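Local structure of serine acetyltransferase (Entamoeba histolytica, 3Q1X) at residues 62-65 with 66-69; 78-81 with 82-86; 88-91 with 92-95; 148-151 with 152-156. The protein probably catalyses the transfer of an acetyl group to the hydroxyl of L-serine, a step of cysteine biosynthesis, and is seen here with serine bound. One frame throughout, in Å; residues are numbered along the deposited sequence.

Contact 1 (62-65 with 66-69)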
ATOM      1  N   ALA A  62      -5.217 -20.181  24.412  1.00 27.53           N
ATOM      2  CA  ALA A  62      -4.300 -21.295  24.184  1.00 26.97           C
ATOM      3  C   ALA A  62      -4.476 -21.916  22.802  1.00 26.38           C
ATOM      4  O   ALA A  62      -3.492 -22.189  22.121  1.00 26.17           O
ATOM      5  CB  ALA A  62      -4.458 -22.362  25.271  1.00 27.03           C
ATOM      6  N   SER A  63      -5.732 -22.137  22.410  1.00 26.42           N
ATOM      7  CA  SER A  63      -6.084 -22.654  21.085  1.00 26.22           C
ATOM      8  C   SER A  63      -5.515 -21.794  19.951  1.00 25.97           C
ATOM      9  O   SER A  63      -4.863 -22.312  19.042  1.00 25.62           O
ATOM     10  CB  SER A  63      -7.608 -22.784  20.955  1.00 26.36           C
ATOM     11  OG  SER A  63      -7.973 -23.418  19.737  1.00 27.33           O
ATOM     12  N   GLU A  64      -5.742 -20.483  20.016  1.00 25.55           N
ATOM     13  CA  GLU A  64      -5.206 -19.568  19.002  1.00 25.28           C
ATOM     14  C   GLU A  64      -3.684 -19.499  19.034  1.00 24.54           C
ATOM     15  O   GLU A  64      -3.028 -19.454  17.985  1.00 24.23           O
ATOM     16  CB  GLU A  64      -5.801 -18.163  19.155  1.00 25.43           C
ATOM     17  CG  GLU A  64      -7.334 -18.099  19.085  1.00 26.86           C
ATOM     18  CD  GLU A  64      -7.924 -18.467  17.725  1.00 28.20           C
ATOM     19  OE1 GLU A  64      -7.194 -18.524  16.709  1.00 28.24           O
ATOM     20  OE2 GLU A  64      -9.150 -18.696  17.678  1.00 30.38           O
ATOM     21  N   LEU A  65      -3.121 -19.517  20.241  1.00 24.08           N
ATOM     22  CA  LEU A  65      -1.673 -19.473  20.396  1.00 23.72           C
ATOM     23  C   LEU A  65      -1.016 -20.699  19.756  1.00 23.31           C
ATOM     24  O   LEU A  65       0.042 -20.585  19.126  1.00 23.03           O
ATOM     25  CB  LEU A  65      -1.284 -19.334  21.874  1.00 23.79           C
ATOM     26  CG  LEU A  65       0.199 -19.153  22.185  1.00 24.47           C
ATOM     27  CD1 LEU A  65       0.797 -18.008  21.380  1.00 24.60           C
ATOM     28  CD2 LEU A  65       0.413 -18.934  23.679  1.00 23.89           C
ATOM     29  N   THR A  66      -1.655 -21.861  19.915  1.00 22.79           N
ATOM     30  CA  THR A  66      -1.213 -23.117  19.297  1.00 23.31           C
ATOM     31  C   THR A  66      -1.237 -23.026  17.770  1.00 22.92           C
ATOM     32  O   THR A  66      -0.281 -23.442  17.107  1.00 22.84           O
ATOM     33  CB  THR A  66      -2.090 -24.308  19.779  1.00 23.18           C
ATOM     34  OG1 THR A  66      -1.994 -24.405  21.205  1.00 23.80           O
ATOM     35  CG2 THR A  66      -1.635 -25.641  19.153  1.00 24.12           C
ATOM     36  N   LYS A  67      -2.325 -22.487  17.219  1.00 22.70           N
ATOM     37  CA  LYS A  67      -2.438 -22.321  15.770  1.00 23.26           C
ATOM     38  C   LYS A  67      -1.323 -21.433  15.234  1.00 22.75           C
ATOM     39  O   LYS A  67      -0.707 -21.756  14.215  1.00 22.97           O
ATOM     40  CB  LYS A  67      -3.802 -21.758  15.369  1.00 23.54           C
ATOM     41  CG  LYS A  67      -4.957 -22.720  15.561  1.00 25.81           C
ATOM     42  CD  LYS A  67      -6.141 -22.302  14.693  1.00 28.58           C
ATOM     43  CE  LYS A  67      -7.477 -22.493  15.403  1.00 31.24           C
ATOM     44  NZ  LYS A  67      -7.794 -23.918  15.686  1.00 32.08           N
ATOM     45  N   LEU A  68      -1.063 -20.328  15.931  1.00 22.61           N
ATOM     46  CA  LEU A  68       0.043 -19.426  15.585  1.00 22.98           C
ATOM     47  C   LEU A  68       1.412 -20.097  15.688  1.00 23.16           C
ATOM     48  O   LEU A  68       2.229 -19.989  14.773  1.00 22.75           O
ATOM     49  CB  LEU A  68       0.025 -18.161  16.449  1.00 23.07           C
ATOM     50  CG  LEU A  68       1.062 -17.086  16.084  1.00 24.50           C
ATOM     51  CD1 LEU A  68       0.837 -16.493  14.689  1.00 25.99           C
ATOM     52  CD2 LEU A  68       1.104 -16.004  17.130  1.00 25.84           C
ATOM     53  N   VAL A  69       1.659 -20.772  16.811  1.00 23.34           N
ATOM     54  CA  VAL A  69       2.912 -21.485  17.032  1.00 23.92           C
ATOM     55  C   VAL A  69       3.154 -22.528  15.937  1.00 23.69           C
ATOM     56  O   VAL A  69       4.247 -22.613  15.380  1.00 24.02           O
ATOM     57  CB  VAL A  69       2.951 -22.131  18.455  1.00 23.75           C
ATOM     58  CG1 VAL A  69       3.882 -23.342  18.498  1.00 24.83           C
ATOM     59  CG2 VAL A  69       3.363 -21.094  19.483  1.00 25.54           C
TER
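Thr66 turns its hydroxyl back onto the carbonyl of Ala62, one turn earlier in helix 59-79, a hydrogen bond from side chain to i-4 carbonyl within an alpha-helix of the helical N-terminal part of the enzyme. OG1 lies anti to its own carbonyl carbon (chi1 -59°), which points it down the helix, and it gives a bond of 2.8 Å to Ala62 O. That oxygen is gripped twice, for Thr66 N also donates to it at 2.9 Å. The two donors approach from opposite faces of the carbonyl plane, the hydroxyl well above it and the amide only tilted from it. The threonine hydroxyl is thereby satisfied within its own helix, while its side chain also touches Ile5 of helix 2-18.

On another flank Lys67 runs back obliquely across Glu64. CE comes to 4.2 Å from Glu64 OE1, but the charges do not meet, since NZ stays 5.5 Å from that oxygen; Glu64 OE1 instead forms a salt bridge with Lys40 of helix 36-45. Leu65 and Val69 belong to the side that packs against helix 82-113, Leu65 on Leu93 and Leu96, Val69 on Val89 and Leu93. Between themselves they touch only lightly, Leu65 CD1 standing 4.4 Å from Val69 CG2. The same Val69 methyl lies nearer the backbone, CG2 3.4 Å from Leu65 O.

Contact 2 (78-81 with 82-86)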
ATOM      1  N   ALA A  78      10.705 -24.475   7.133  1.00 20.82           N
ATOM      2  CA  ALA A  78      10.843 -24.446   5.668  1.00 20.70           C
ATOM      3  C   ALA A  78      12.101 -23.706   5.207  1.00 20.82           C
ATOM      4  O   ALA A  78      12.804 -24.170   4.313  1.00 21.06           O
ATOM      5  CB  ALA A  78       9.595 -23.863   5.015  1.00 20.70           C
ATOM      6  N   TYR A  79      12.385 -22.576   5.846  1.00 20.72           N
ATOM      7  CA  TYR A  79      13.526 -21.736   5.497  1.00 20.59           C
ATOM      8  C   TYR A  79      14.822 -22.134   6.199  1.00 20.96           C
ATOM      9  O   TYR A  79      15.915 -21.772   5.757  1.00 21.14           O
ATOM     10  CB  TYR A  79      13.219 -20.282   5.841  1.00 20.69           C
ATOM     11  CG  TYR A  79      12.271 -19.594   4.888  1.00 19.67           C
ATOM     12  CD1 TYR A  79      12.729 -19.059   3.683  1.00 20.02           C
ATOM     13  CD2 TYR A  79      10.920 -19.465   5.202  1.00 20.07           C
ATOM     14  CE1 TYR A  79      11.854 -18.407   2.825  1.00 19.23           C
ATOM     15  CE2 TYR A  79      10.047 -18.833   4.355  1.00 17.89           C
ATOM     16  CZ  TYR A  79      10.517 -18.300   3.171  1.00 18.80           C
ATOM     17  OH  TYR A  79       9.651 -17.663   2.319  1.00 20.62           O
ATOM     18  N   ASN A  80      14.697 -22.875   7.293  1.00 21.08           N
ATOM     19  CA  ASN A  80      15.837 -23.218   8.125  1.00 21.14           C
ATOM     20  C   ASN A  80      15.852 -24.717   8.411  1.00 21.82           C
ATOM     21  O   ASN A  80      16.047 -25.523   7.491  1.00 21.45           O
ATOM     22  CB  ASN A  80      15.810 -22.385   9.410  1.00 21.13           C
ATOM     23  CG  ASN A  80      15.786 -20.884   9.138  1.00 21.08           C
ATOM     24  OD1 ASN A  80      16.838 -20.242   9.020  1.00 23.10           O
ATOM     25  ND2 ASN A  80      14.584 -20.315   9.044  1.00 20.43           N
ATOM     26  N   ASP A  81      15.647 -25.090   9.674  1.00 22.40           N
ATOM     27  CA  ASP A  81      15.489 -26.499  10.037  1.00 23.68           C
ATOM     28  C   ASP A  81      14.586 -26.667  11.262  1.00 23.97           C
ATOM     29  O   ASP A  81      14.263 -25.690  11.949  1.00 23.87           O
ATOM     30  CB  ASP A  81      16.858 -27.151  10.266  1.00 23.99           C
ATOM     31  CG  ASP A  81      17.615 -26.509  11.406  1.00 25.52           C
ATOM     32  OD1 ASP A  81      18.529 -25.701  11.138  1.00 28.70           O
ATOM     33  OD2 ASP A  81      17.280 -26.791  12.567  1.00 25.53           O
ATOM     34  N   GLU A  82      14.200 -27.916  11.521  1.00 24.33           N
ATOM     35  CA  GLU A  82      13.274 -28.274  12.597  1.00 24.91           C
ATOM     36  C   GLU A  82      13.743 -27.809  13.983  1.00 24.29           C
ATOM     37  O   GLU A  82      12.957 -27.231  14.750  1.00 23.76           O
ATOM     38  CB  GLU A  82      13.036 -29.792  12.595  1.00 25.19           C
ATOM     39  CG  GLU A  82      12.311 -30.360  11.360  1.00 28.23           C
ATOM     40  CD  GLU A  82      13.197 -30.535  10.105  1.00 32.15           C
ATOM     41  OE1 GLU A  82      14.433 -30.292  10.143  1.00 33.64           O
ATOM     42  OE2 GLU A  82      12.635 -30.927   9.060  1.00 34.60           O
ATOM     43  N   LEU A  83      15.015 -28.067  14.302  1.00 23.99           N
ATOM     44  CA  LEU A  83      15.560 -27.709  15.611  1.00 23.78           C
ATOM     45  C   LEU A  83      15.633 -26.192  15.800  1.00 23.30           C
ATOM     46  O   LEU A  83      15.231 -25.676  16.850  1.00 22.94           O
ATOM     47  CB  LEU A  83      16.923 -28.377  15.841  1.00 24.42           C
ATOM     48  CG  LEU A  83      17.750 -27.941  17.053  1.00 26.09           C
ATOM     49  CD1 LEU A  83      18.607 -29.089  17.573  1.00 27.64           C
ATOM     50  CD2 LEU A  83      18.623 -26.746  16.689  1.00 28.15           C
ATOM     51  N   PHE A  84      16.133 -25.488  14.784  1.00 22.92           N
ATOM     52  CA  PHE A  84      16.211 -24.027  14.822  1.00 22.73           C
ATOM     53  C   PHE A  84      14.832 -23.409  15.005  1.00 22.04           C
ATOM     54  O   PHE A  84      14.680 -22.465  15.785  1.00 22.17           O
ATOM     55  CB  PHE A  84      16.866 -23.474  13.554  1.00 22.85           C
ATOM     56  CG  PHE A  84      17.196 -22.006  13.633  1.00 24.26           C
ATOM     57  CD1 PHE A  84      18.155 -21.542  14.530  1.00 25.98           C
ATOM     58  CD2 PHE A  84      16.554 -21.087  12.807  1.00 23.97           C
ATOM     59  CE1 PHE A  84      18.471 -20.186  14.607  1.00 26.54           C
ATOM     60  CE2 PHE A  84      16.864 -19.721  12.874  1.00 24.73           C
ATOM     61  CZ  PHE A  84      17.821 -19.273  13.771  1.00 26.06           C
ATOM     62  N   ALA A  85      13.842 -23.945  14.287  1.00 21.41           N
ATOM     63  CA  ALA A  85      12.436 -23.522  14.419  1.00 21.18           C
ATOM     64  C   ALA A  85      11.895 -23.662  15.848  1.00 21.06           C
ATOM     65  O   ALA A  85      11.301 -22.726  16.381  1.00 20.33           O
ATOM     66  CB  ALA A  85      11.555 -24.291  13.441  1.00 20.92           C
ATOM     67  N   HIS A  86      12.112 -24.832  16.460  1.00 21.28           N
ATOM     68  CA  HIS A  86      11.684 -25.088  17.832  1.00 21.82           C
ATOM     69  C   HIS A  86      12.238 -24.047  18.806  1.00 22.07           C
ATOM     70  O   HIS A  86      11.492 -23.489  19.609  1.00 21.60           O
ATOM     71  CB  HIS A  86      12.095 -26.501  18.275  1.00 22.44           C
ATOM     72  CG  HIS A  86      11.884 -26.754  19.735  1.00 24.12           C
ATOM     73  ND1 HIS A  86      10.683 -27.203  20.246  1.00 26.68           N
ATOM     74  CD2 HIS A  86      12.711 -26.602  20.795  1.00 26.23           C
ATOM     75  CE1 HIS A  86      10.786 -27.328  21.559  1.00 26.41           C
ATOM     76  NE2 HIS A  86      12.005 -26.968  21.917  1.00 26.58           N
TER
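Asp81 reaches from the link between two helices over the first turn of the second, and its side chain meets that turn atom by atom. CB leads off the chain just before Glu82, the first helical residue. From there chi1 of 62° places CG between the backbone N and the carbonyl carbon, swinging the carboxylate over the following residues, where CG comes to 3.8 Å from Phe84 CB. OD1 rests 3.7 Å from the same Phe84 CB. OD2 does the polar work: it accepts from Phe84 N at 2.8 Å in an almost straight bond (173°), the donor standing above the carboxylate plane. This makes Asp81 the N-cap of helix 82-113, directly after helix 59-79 has ended, so the two helices form a hairpin with a very short connection. The negative carboxylate at the positive end of the helix dipole would be expected to be stabilised there. Behind the cap, Asp81 O takes the amide of Ala85 at 2.9 Å. The Phe84 ring reaches back to Asn80: Asn80 CB is 3.7 Å from Phe84 CD2, and the amide plane is turned 45° from the ring; Asn80 ND2 is bonded to Val76 O and Glu147 OE2.

Contact 3 (88-91 with 92-95)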
ATOM      1  N   CYS A  88      13.469 -21.004  18.121  1.00 22.40           N
ATOM      2  CA  CYS A  88      12.984 -19.669  17.797  1.00 22.73           C
ATOM      3  C   CYS A  88      11.575 -19.446  18.300  1.00 21.85           C
ATOM      4  O   CYS A  88      11.264 -18.366  18.792  1.00 21.42           O
ATOM      5  CB  CYS A  88      13.052 -19.422  16.299  1.00 22.78           C
ATOM      6  SG  CYS A  88      14.731 -19.193  15.719  1.00 27.63           S
ATOM      7  N   VAL A  89      10.731 -20.472  18.183  1.00 21.25           N
ATOM      8  CA  VAL A  89       9.331 -20.361  18.594  1.00 21.85           C
ATOM      9  C   VAL A  89       9.193 -20.412  20.115  1.00 21.04           C
ATOM     10  O   VAL A  89       8.300 -19.782  20.687  1.00 21.26           O
ATOM     11  CB  VAL A  89       8.443 -21.426  17.915  1.00 21.80           C
ATOM     12  CG1 VAL A  89       7.051 -21.434  18.506  1.00 23.74           C
ATOM     13  CG2 VAL A  89       8.355 -21.151  16.420  1.00 22.87           C
ATOM     14  N   MET A  90      10.079 -21.161  20.762  1.00 21.09           N
ATOM     15  CA  MET A  90      10.151 -21.135  22.223  1.00 20.72           C
ATOM     16  C   MET A  90      10.533 -19.733  22.709  1.00 20.38           C
ATOM     17  O   MET A  90       9.979 -19.257  23.697  1.00 20.51           O
ATOM     18  CB  MET A  90      11.116 -22.201  22.762  1.00 21.29           C
ATOM     19  CG  MET A  90      10.590 -23.644  22.644  1.00 23.10           C
ATOM     20  SD  MET A  90       9.080 -24.040  23.552  1.00 27.14           S
ATOM     21  CE  MET A  90       9.747 -24.501  25.142  1.00 26.35           C
ATOM     22  N   ALA A  91      11.439 -19.073  21.981  1.00 19.92           N
ATOM     23  CA  ALA A  91      11.830 -17.684  22.252  1.00 19.61           C
ATOM     24  C   ALA A  91      10.697 -16.678  22.061  1.00 19.19           C
ATOM     25  O   ALA A  91      10.543 -15.751  22.861  1.00 18.92           O
ATOM     26  CB  ALA A  91      13.003 -17.293  21.414  1.00 19.42           C
ATOM     27  N   ILE A  92       9.913 -16.841  20.997  1.00 19.37           N
ATOM     28  CA  ILE A  92       8.704 -16.027  20.820  1.00 19.11           C
ATOM     29  C   ILE A  92       7.749 -16.211  22.008  1.00 19.58           C
ATOM     30  O   ILE A  92       7.346 -15.238  22.660  1.00 19.56           O
ATOM     31  CB  ILE A  92       7.949 -16.358  19.502  1.00 19.43           C
ATOM     32  CG1 ILE A  92       8.774 -15.955  18.283  1.00 19.02           C
ATOM     33  CG2 ILE A  92       6.618 -15.625  19.450  1.00 18.82           C
ATOM     34  CD1 ILE A  92       8.346 -16.639  16.992  1.00 22.03           C
ATOM     35  N   LEU A  93       7.398 -17.467  22.286  1.00 19.56           N
ATOM     36  CA  LEU A  93       6.515 -17.782  23.407  1.00 20.17           C
ATOM     37  C   LEU A  93       6.988 -17.126  24.707  1.00 19.94           C
ATOM     38  O   LEU A  93       6.198 -16.456  25.390  1.00 19.66           O
ATOM     39  CB  LEU A  93       6.352 -19.302  23.564  1.00 20.40           C
ATOM     40  CG  LEU A  93       5.400 -19.987  22.575  1.00 20.52           C
ATOM     41  CD1 LEU A  93       5.643 -21.489  22.543  1.00 20.50           C
ATOM     42  CD2 LEU A  93       3.933 -19.674  22.890  1.00 22.26           C
ATOM     43  N   GLU A  94       8.275 -17.291  25.017  1.00 20.07           N
ATOM     44  CA  GLU A  94       8.913 -16.656  26.176  1.00 20.55           C
ATOM     45  C   GLU A  94       8.630 -15.156  26.286  1.00 20.48           C
ATOM     46  O   GLU A  94       8.310 -14.665  27.369  1.00 20.77           O
ATOM     47  CB  GLU A  94      10.421 -16.884  26.132  1.00 20.83           C
ATOM     48  CG  GLU A  94      11.149 -16.460  27.400  1.00 23.07           C
ATOM     49  CD  GLU A  94      12.664 -16.467  27.250  1.00 25.78           C
ATOM     50  OE1 GLU A  94      13.187 -17.070  26.281  1.00 28.47           O
ATOM     51  OE2 GLU A  94      13.342 -15.867  28.109  1.00 28.02           O
ATOM     52  N   LYS A  95       8.738 -14.452  25.157  1.00 20.17           N
ATOM     53  CA  LYS A  95       8.595 -12.995  25.116  1.00 20.23           C
ATOM     54  C   LYS A  95       7.159 -12.480  25.016  1.00 19.47           C
ATOM     55  O   LYS A  95       6.940 -11.278  25.119  1.00 19.55           O
ATOM     56  CB  LYS A  95       9.404 -12.420  23.941  1.00 20.49           C
ATOM     57  CG  LYS A  95      10.912 -12.510  24.097  1.00 22.40           C
ATOM     58  CD  LYS A  95      11.479 -11.348  24.908  1.00 26.31           C
ATOM     59  CE  LYS A  95      12.950 -11.579  25.182  1.00 28.06           C
ATOM     60  NZ  LYS A  95      13.165 -12.637  26.215  1.00 29.10           N
TER
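Chi1 of -78° sets Leu93 CG anti to its carbonyl carbon and beside its own N, and this turns the side chain back along the helix toward Val89 and Met90. CG then lies 3.5 Å from Val89 O, and CD1 reaches two side chains of the preceding turn: Val89 CG1 at 4.3 Å and Met90 SD at 4.4 Å. The methyl touches both loosely, from directions roughly at right angles. Ile92 makes the same choice (chi1 -67°) on a neighbouring face, so that CG1 sits off the oxygen end of the Cys88 carbonyl, 3.5 Å from Cys88 O, and CD1 stays near the same oxygen.

Glu94 does otherwise. Its CG is anti to the backbone N and the chain runs out extended, leaving only CB against the previous turn, 3.4 Å from Met90 O. Lys95 bends at chi2 and chi4, which brings NZ round to Glu94 OE2 in a long salt bridge of 3.7 Å on the more exposed side. Below these side chains the amides of residues 92 to 95 donate to the carbonyls of residues 88 to 91 in turn; the last of these bonds, Lys95 N to Ala91 O, is the longest at 3.2 Å.

Different faces of the turn meet different neighbours: Val89 and Leu93 touch helix 59-79, Leu93 and Met90 also meet Tyr4 of helix 2-18, and Cys88, Ala91 and Ile92 touch helix 128-144. Helix 82-113 is thus packed by three other helices, as expected inside a bundle, here the alpha-helical N-terminal domain of serine acetyltransferases.

Contact 4 (148-151 with 152-156)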
ATOM      1  N   ARG A 148      16.644 -15.142   9.508  1.00 17.87           N
ATOM      2  CA  ARG A 148      16.856 -14.071   8.544  1.00 18.35           C
ATOM      3  C   ARG A 148      15.906 -14.109   7.346  1.00 18.43           C
ATOM      4  O   ARG A 148      15.925 -13.209   6.515  1.00 19.57           O
ATOM      5  CB  ARG A 148      18.317 -14.082   8.067  1.00 18.44           C
ATOM      6  CG  ARG A 148      19.354 -13.745   9.155  1.00 18.23           C
ATOM      7  CD  ARG A 148      19.289 -12.266   9.509  1.00 20.08           C
ATOM      8  NE  ARG A 148      20.237 -11.919  10.562  1.00 17.94           N
ATOM      9  CZ  ARG A 148      20.004 -12.053  11.866  1.00 18.99           C
ATOM     10  NH1 ARG A 148      18.847 -12.536  12.294  1.00 17.93           N
ATOM     11  NH2 ARG A 148      20.938 -11.708  12.746  1.00 20.06           N
ATOM     12  N   TYR A 149      15.083 -15.148   7.262  1.00 17.77           N
ATOM     13  CA  TYR A 149      14.217 -15.342   6.104  1.00 18.01           C
ATOM     14  C   TYR A 149      12.728 -15.144   6.399  1.00 17.53           C
ATOM     15  O   TYR A 149      12.088 -14.214   5.867  1.00 17.27           O
ATOM     16  CB  TYR A 149      14.458 -16.728   5.507  1.00 17.87           C
ATOM     17  CG  TYR A 149      15.742 -16.814   4.703  1.00 17.26           C
ATOM     18  CD1 TYR A 149      16.971 -16.971   5.343  1.00 18.20           C
ATOM     19  CD2 TYR A 149      15.728 -16.733   3.310  1.00 18.45           C
ATOM     20  CE1 TYR A 149      18.158 -17.038   4.623  1.00 18.89           C
ATOM     21  CE2 TYR A 149      16.922 -16.803   2.573  1.00 19.15           C
ATOM     22  CZ  TYR A 149      18.130 -16.954   3.247  1.00 19.60           C
ATOM     23  OH  TYR A 149      19.320 -17.028   2.553  1.00 20.63           O
ATOM     24  N   TYR A 150      12.164 -16.024   7.225  1.00 17.62           N
ATOM     25  CA  TYR A 150      10.731 -15.957   7.491  1.00 17.06           C
ATOM     26  C   TYR A 150      10.319 -14.657   8.203  1.00 17.03           C
ATOM     27  O   TYR A 150       9.261 -14.096   7.892  1.00 15.91           O
ATOM     28  CB  TYR A 150      10.202 -17.225   8.199  1.00 17.45           C
ATOM     29  CG  TYR A 150       8.795 -17.052   8.722  1.00 16.78           C
ATOM     30  CD1 TYR A 150       7.714 -16.846   7.853  1.00 17.64           C
ATOM     31  CD2 TYR A 150       8.549 -17.060  10.086  1.00 18.68           C
ATOM     32  CE1 TYR A 150       6.419 -16.652   8.353  1.00 18.28           C
ATOM     33  CE2 TYR A 150       7.275 -16.886  10.588  1.00 19.25           C
ATOM     34  CZ  TYR A 150       6.215 -16.680   9.728  1.00 19.58           C
ATOM     35  OH  TYR A 150       4.957 -16.498  10.261  1.00 20.79           O
ATOM     36  N   CYS A 151      11.155 -14.161   9.124  1.00 16.16           N
ATOM     37  CA  CYS A 151      10.857 -12.883   9.810  1.00 16.35           C
ATOM     38  C   CYS A 151      10.752 -11.720   8.817  1.00 16.00           C
ATOM     39  O   CYS A 151       9.939 -10.817   9.007  1.00 15.17           O
ATOM     40  CB  CYS A 151      11.858 -12.573  10.943  1.00 16.51           C
ATOM     41  SG  CYS A 151      13.597 -12.303  10.432  1.00 18.74           S
ATOM     42  N   ARG A 152      11.545 -11.761   7.746  1.00 16.05           N
ATOM     43  CA  ARG A 152      11.387 -10.785   6.674  1.00 16.23           C
ATOM     44  C   ARG A 152      10.089 -10.987   5.885  1.00 16.16           C
ATOM     45  O   ARG A 152       9.410 -10.010   5.558  1.00 16.37           O
ATOM     46  CB  ARG A 152      12.596 -10.773   5.733  1.00 15.68           C
ATOM     47  CG  ARG A 152      12.429  -9.812   4.553  1.00 16.99           C
ATOM     48  CD  ARG A 152      12.394  -8.333   4.970  1.00 16.67           C
ATOM     49  NE  ARG A 152      12.285  -7.441   3.809  1.00 17.71           N
ATOM     50  CZ  ARG A 152      13.311  -6.996   3.082  1.00 18.13           C
ATOM     51  NH1 ARG A 152      14.563  -7.339   3.379  1.00 18.02           N
ATOM     52  NH2 ARG A 152      13.085  -6.204   2.046  1.00 20.16           N
ATOM     53  N   GLU A 153       9.736 -12.247   5.596  1.00 16.75           N
ATOM     54  CA  GLU A 153       8.501 -12.564   4.871  1.00 17.13           C
ATOM     55  C   GLU A 153       7.275 -12.073   5.636  1.00 16.58           C
ATOM     56  O   GLU A 153       6.359 -11.486   5.063  1.00 16.86           O
ATOM     57  CB  GLU A 153       8.378 -14.070   4.625  1.00 17.55           C
ATOM     58  CG  GLU A 153       7.192 -14.460   3.749  1.00 20.47           C
ATOM     59  CD  GLU A 153       7.304 -15.881   3.227  1.00 23.21           C
ATOM     60  OE1 GLU A 153       7.540 -16.805   4.036  1.00 27.40           O
ATOM     61  OE2 GLU A 153       7.164 -16.071   2.009  1.00 25.51           O
ATOM     62  N   MET A 154       7.282 -12.322   6.942  1.00 16.64           N
ATOM     63  CA  MET A 154       6.218 -11.851   7.822  1.00 16.87           C
ATOM     64  C   MET A 154       6.049 -10.336   7.723  1.00 16.37           C
ATOM     65  O   MET A 154       4.933  -9.832   7.571  1.00 17.33           O
ATOM     66  CB  MET A 154       6.527 -12.247   9.263  1.00 16.99           C
ATOM     67  CG  MET A 154       5.354 -12.104  10.213  1.00 19.85           C
ATOM     68  SD  MET A 154       5.804 -12.350  11.949  1.00 24.26           S
ATOM     69  CE  MET A 154       7.012 -13.627  11.780  1.00 19.19           C
ATOM     70  N   MET A 155       7.163  -9.608   7.782  1.00 16.33           N
ATOM     71  CA  MET A 155       7.093  -8.148   7.680  1.00 16.07           C
ATOM     72  C   MET A 155       6.719  -7.642   6.279  1.00 15.61           C
ATOM     73  O   MET A 155       6.165  -6.544   6.138  1.00 14.88           O
ATOM     74  CB  MET A 155       8.391  -7.497   8.155  1.00 15.97           C
ATOM     75  CG  MET A 155       8.681  -7.686   9.627  1.00 16.84           C
ATOM     76  SD  MET A 155       7.281  -7.400  10.704  1.00 17.46           S
ATOM     77  CE  MET A 155       7.052  -5.629  10.514  1.00 17.32           C
ATOM     78  N   GLU A 156       6.981  -8.443   5.248  1.00 15.88           N
ATOM     79  CA  GLU A 156       6.490  -8.114   3.907  1.00 16.03           C
ATOM     80  C   GLU A 156       4.960  -8.251   3.780  1.00 16.49           C
ATOM     81  O   GLU A 156       4.324  -7.548   2.972  1.00 16.93           O
ATOM     82  CB  GLU A 156       7.213  -8.929   2.831  1.00 15.83           C
ATOM     83  CG  GLU A 156       8.658  -8.476   2.561  1.00 16.78           C
ATOM     84  CD  GLU A 156       8.804  -6.997   2.257  1.00 16.31           C
ATOM     85  OE1 GLU A 156       7.884  -6.385   1.672  1.00 16.61           O
ATOM     86  OE2 GLU A 156       9.866  -6.447   2.602  1.00 17.43           O
TER
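Arg152 lays its CB 3.5 Å from Tyr149 O at the start of helix 150-162, the last helix before the left-handed parallel beta-helix of the hexapeptide-repeat acyltransferases. Its guanidinium group leads away and holds Glu156 OE2 side-on: NE at 2.9 Å, in plane and on the anti lone pair, and NH2 at 3.3 Å, both to the one oxygen. A bound serine lies about 6 Å from this side chain.

Glu153 donates its amide to Tyr149 O, and its OE1 comes to the edge of the Tyr150 ring, 3.8 Å from CD1, with carboxylate and ring planes 74° apart; OE1 also has a weak hydrogen bond with Tyr79 OH. Its other oxygen, OE2, forms a salt bridge with Arg125 of the second subunit. Met154 bonds through N to Tyr150 O at 2.8 Å. Its chain runs out from a CG anti to the backbone N (chi1 -166°) and bends at chi3, which brings the methyl obliquely to the Tyr150 ring, by CE2 and CZ, with Met154 CE 3.5 Å from Tyr150 CE2, while Tyr150 OH is held by Glu37 OE2. Met155 keeps closer to the backbone, with CG 3.4 Å from Cys151 O.

All four contacts lie in the helical part of the chain, in the order 1, 2, 3, 4. Contact 1 is on helix 59-79, contact 2 is the turn joining it to helix 82-113, and contact 3 is farther along that second helix. Their hairpin brings contacts 1 and 3 side by side, centres 13 Å apart, with Leu65 CD2 3.7 Å from Leu93 CD2. Contact 4, on helix 150-162, has its centre 14 Å from that of contact 2 and meets it through Tyr79, which packs on Tyr149 and Tyr150. Contacts 2 and 4 both touch the second subunit, so the hairpin's turn and the helix leading to the beta-helix share in the assembly.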